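Local structure of transcriptional regulator (Corynebacterium diphtheriae, 3LMM) at residues D175-V180 against Y356-D361. The protein is of unknown function but probably acts as a transcriptional regulator, joining a Schlafen AlbA_2 domain to a RecG-like C-terminal region and helix-turn-helix-like families. Sequence-based numbering, arbitrary orientation.
Sequences DPMAQV and YPALAD
Met177, present as selenomethionine with SE in place of sulfur, sets its terminal methyl, CE, over one face of the Tyr356 ring, a Met-aromatic contact between the 3-10 turn 176-178, in the loop after helix 161-171, and the N-cap of helix 357-365. CE lies 3.4 Å from the centroid of the Tyr356 ring and 12° off its normal, so CH-pi contact carries the pair; SE stands farther back, above the same ring. The Met177 chain starts with CG anti to the backbone N (chi1 -159°), then bends at chi2 and chi3, and these two bends bring CE back over the ring. A long, flexible, unbranched side chain suits the task. Tyr356 offers a broad apolar face, while its OH is hydrogen-bonded to Asp313 O. The rigid Pro176 ring puts an apolar CG at the tyrosine's edge, near its plane.

Ala358 directs CB at the turn, against Met177 C and Ala178 N; alanine's small size is consistent with the 5.1 Å between Ala178 CA and Ala358 CA. Leu359, apolar, runs alongside Met177, and both also touch Ala227 of helix 226-232, so the apolar layer extends to a third element. Asp361, three residues after Ala358, forms a salt bridge with Arg161 of helix 161-171. Near the base of the Met177 side chain, CG packs 3.5 Å from Leu359 CB.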
loop_
_atom_site.group_PDB
_atom_site.type_symbol
_atom_site.label_atom_id
_atom_site.label_comp_id
_atom_site.label_asym_id
_atom_site.label_seq_id
_atom_site.Cartn_x
_atom_site.Cartn_y
_atom_site.Cartn_z
ATOM N N ASP A 175 -17.274 -0.684 10.192
ATOM C CA ASP A 175 -15.850 -0.528 10.489
ATOM C C ASP A 175 -15.750 -0.302 11.973
ATOM O O ASP A 175 -15.874 0.823 12.451
ATOM C CB ASP A 175 -15.238 0.666 9.756
ATOM C CG ASP A 175 -14.943 0.362 8.311
ATOM O OD1 ASP A 175 -14.712 -0.831 7.994
ATOM O OD2 ASP A 175 -14.922 1.315 7.497
ATOM N N PRO A 176 -15.502 -1.376 12.725
ATOM C CA PRO A 176 -15.400 -1.261 14.177
ATOM C C PRO A 176 -14.559 -0.090 14.687
ATOM O O PRO A 176 -14.949 0.598 15.635
ATOM C CB PRO A 176 -14.851 -2.628 14.586
ATOM C CG PRO A 176 -14.136 -3.106 13.355
ATOM C CD PRO A 176 -15.040 -2.695 12.259
HETATM N N MSE A 177 -13.429 0.153 14.037
HETATM C CA MSE A 177 -12.524 1.208 14.455
HETATM C C MSE A 177 -13.020 2.597 14.066
HETATM O O MSE A 177 -12.388 3.614 14.388
HETATM C CB MSE A 177 -11.139 0.938 13.867
HETATM C CG MSE A 177 -10.014 1.640 14.585
HETATM SE SE MSE A 177 -9.844 1.119 16.444
HETATM C CE MSE A 177 -8.959 -0.566 16.215
ATOM N N ALA A 178 -14.168 2.640 13.392
ATOM C CA ALA A 178 -14.773 3.903 12.948
ATOM C C ALA A 178 -16.031 4.239 13.734
ATOM O O ALA A 178 -16.580 5.329 13.588
ATOM C CB ALA A 178 -15.101 3.829 11.455
ATOM N N GLN A 179 -16.468 3.301 14.568
ATOM C CA GLN A 179 -17.671 3.482 15.373
ATOM C C GLN A 179 -17.563 4.652 16.348
ATOM O O GLN A 179 -16.467 5.002 16.771
ATOM C CB GLN A 179 -17.970 2.207 16.151
ATOM C CG GLN A 179 -19.224 2.281 16.990
ATOM C CD GLN A 179 -19.417 1.055 17.855
ATOM O OE1 GLN A 179 -19.805 -0.008 17.368
ATOM N NE2 GLN A 179 -19.119 1.190 19.147
ATOM N N VAL A 180 -18.698 5.251 16.704
ATOM C CA VAL A 180 -18.692 6.381 17.630
ATOM C C VAL A 180 -18.469 5.925 19.058
ATOM O O VAL A 180 -18.944 4.862 19.453
ATOM C CB VAL A 180 -20.015 7.179 17.598
ATOM C CG1 VAL A 180 -19.925 8.365 18.559
ATOM C CG2 VAL A 180 -20.296 7.682 16.184
ATOM N N TYR A 356 -8.149 -3.115 10.613
ATOM C CA TYR A 356 -8.951 -1.979 10.997
ATOM C C TYR A 356 -8.807 -0.859 9.971
ATOM O O TYR A 356 -8.045 0.094 10.166
ATOM C CB TYR A 356 -8.523 -1.493 12.384
ATOM C CG TYR A 356 -8.697 -2.522 13.484
ATOM C CD1 TYR A 356 -9.959 -2.992 13.819
ATOM C CD2 TYR A 356 -7.602 -3.000 14.206
ATOM C CE1 TYR A 356 -10.140 -3.910 14.843
ATOM C CE2 TYR A 356 -7.759 -3.923 15.243
ATOM C CZ TYR A 356 -9.037 -4.374 15.559
ATOM O OH TYR A 356 -9.239 -5.274 16.587
ATOM N N PRO A 357 -9.534 -0.964 8.850
ATOM C CA PRO A 357 -9.491 0.050 7.795
ATOM C C PRO A 357 -9.620 1.459 8.370
ATOM O O PRO A 357 -8.866 2.348 8.003
ATOM C CB PRO A 357 -10.683 -0.325 6.913
ATOM C CG PRO A 357 -10.683 -1.806 6.995
ATOM C CD PRO A 357 -10.451 -2.055 8.478
ATOM N N ALA A 358 -10.566 1.649 9.282
ATOM C CA ALA A 358 -10.746 2.948 9.901
ATOM C C ALA A 358 -9.435 3.448 10.524
ATOM O O ALA A 358 -9.015 4.584 10.285
ATOM C CB ALA A 358 -11.833 2.874 10.958
ATOM N N LEU A 359 -8.783 2.597 11.309
ATOM C CA LEU A 359 -7.529 2.962 11.975
ATOM C C LEU A 359 -6.475 3.284 10.938
ATOM O O LEU A 359 -5.730 4.257 11.071
ATOM C CB LEU A 359 -7.021 1.803 12.844
ATOM C CG LEU A 359 -6.210 2.021 14.132
ATOM C CD1 LEU A 359 -4.976 1.136 14.070
ATOM C CD2 LEU A 359 -5.829 3.477 14.317
ATOM N N ALA A 360 -6.405 2.446 9.913
ATOM C CA ALA A 360 -5.439 2.653 8.854
ATOM C C ALA A 360 -5.673 4.029 8.264
ATOM O O ALA A 360 -4.774 4.867 8.263
ATOM C CB ALA A 360 -5.587 1.596 7.781
ATOM N N ASP A 361 -6.885 4.285 7.788
ATOM C CA ASP A 361 -7.137 5.585 7.200
ATOM C C ASP A 361 -6.742 6.764 8.087
ATOM O O ASP A 361 -6.222 7.759 7.587
ATOM C CB ASP A 361 -8.591 5.760 6.806
ATOM C CG ASP A 361 -8.841 7.127 6.225
ATOM O OD1 ASP A 361 -8.281 7.401 5.140
ATOM O OD2 ASP A 361 -9.564 7.936 6.856
#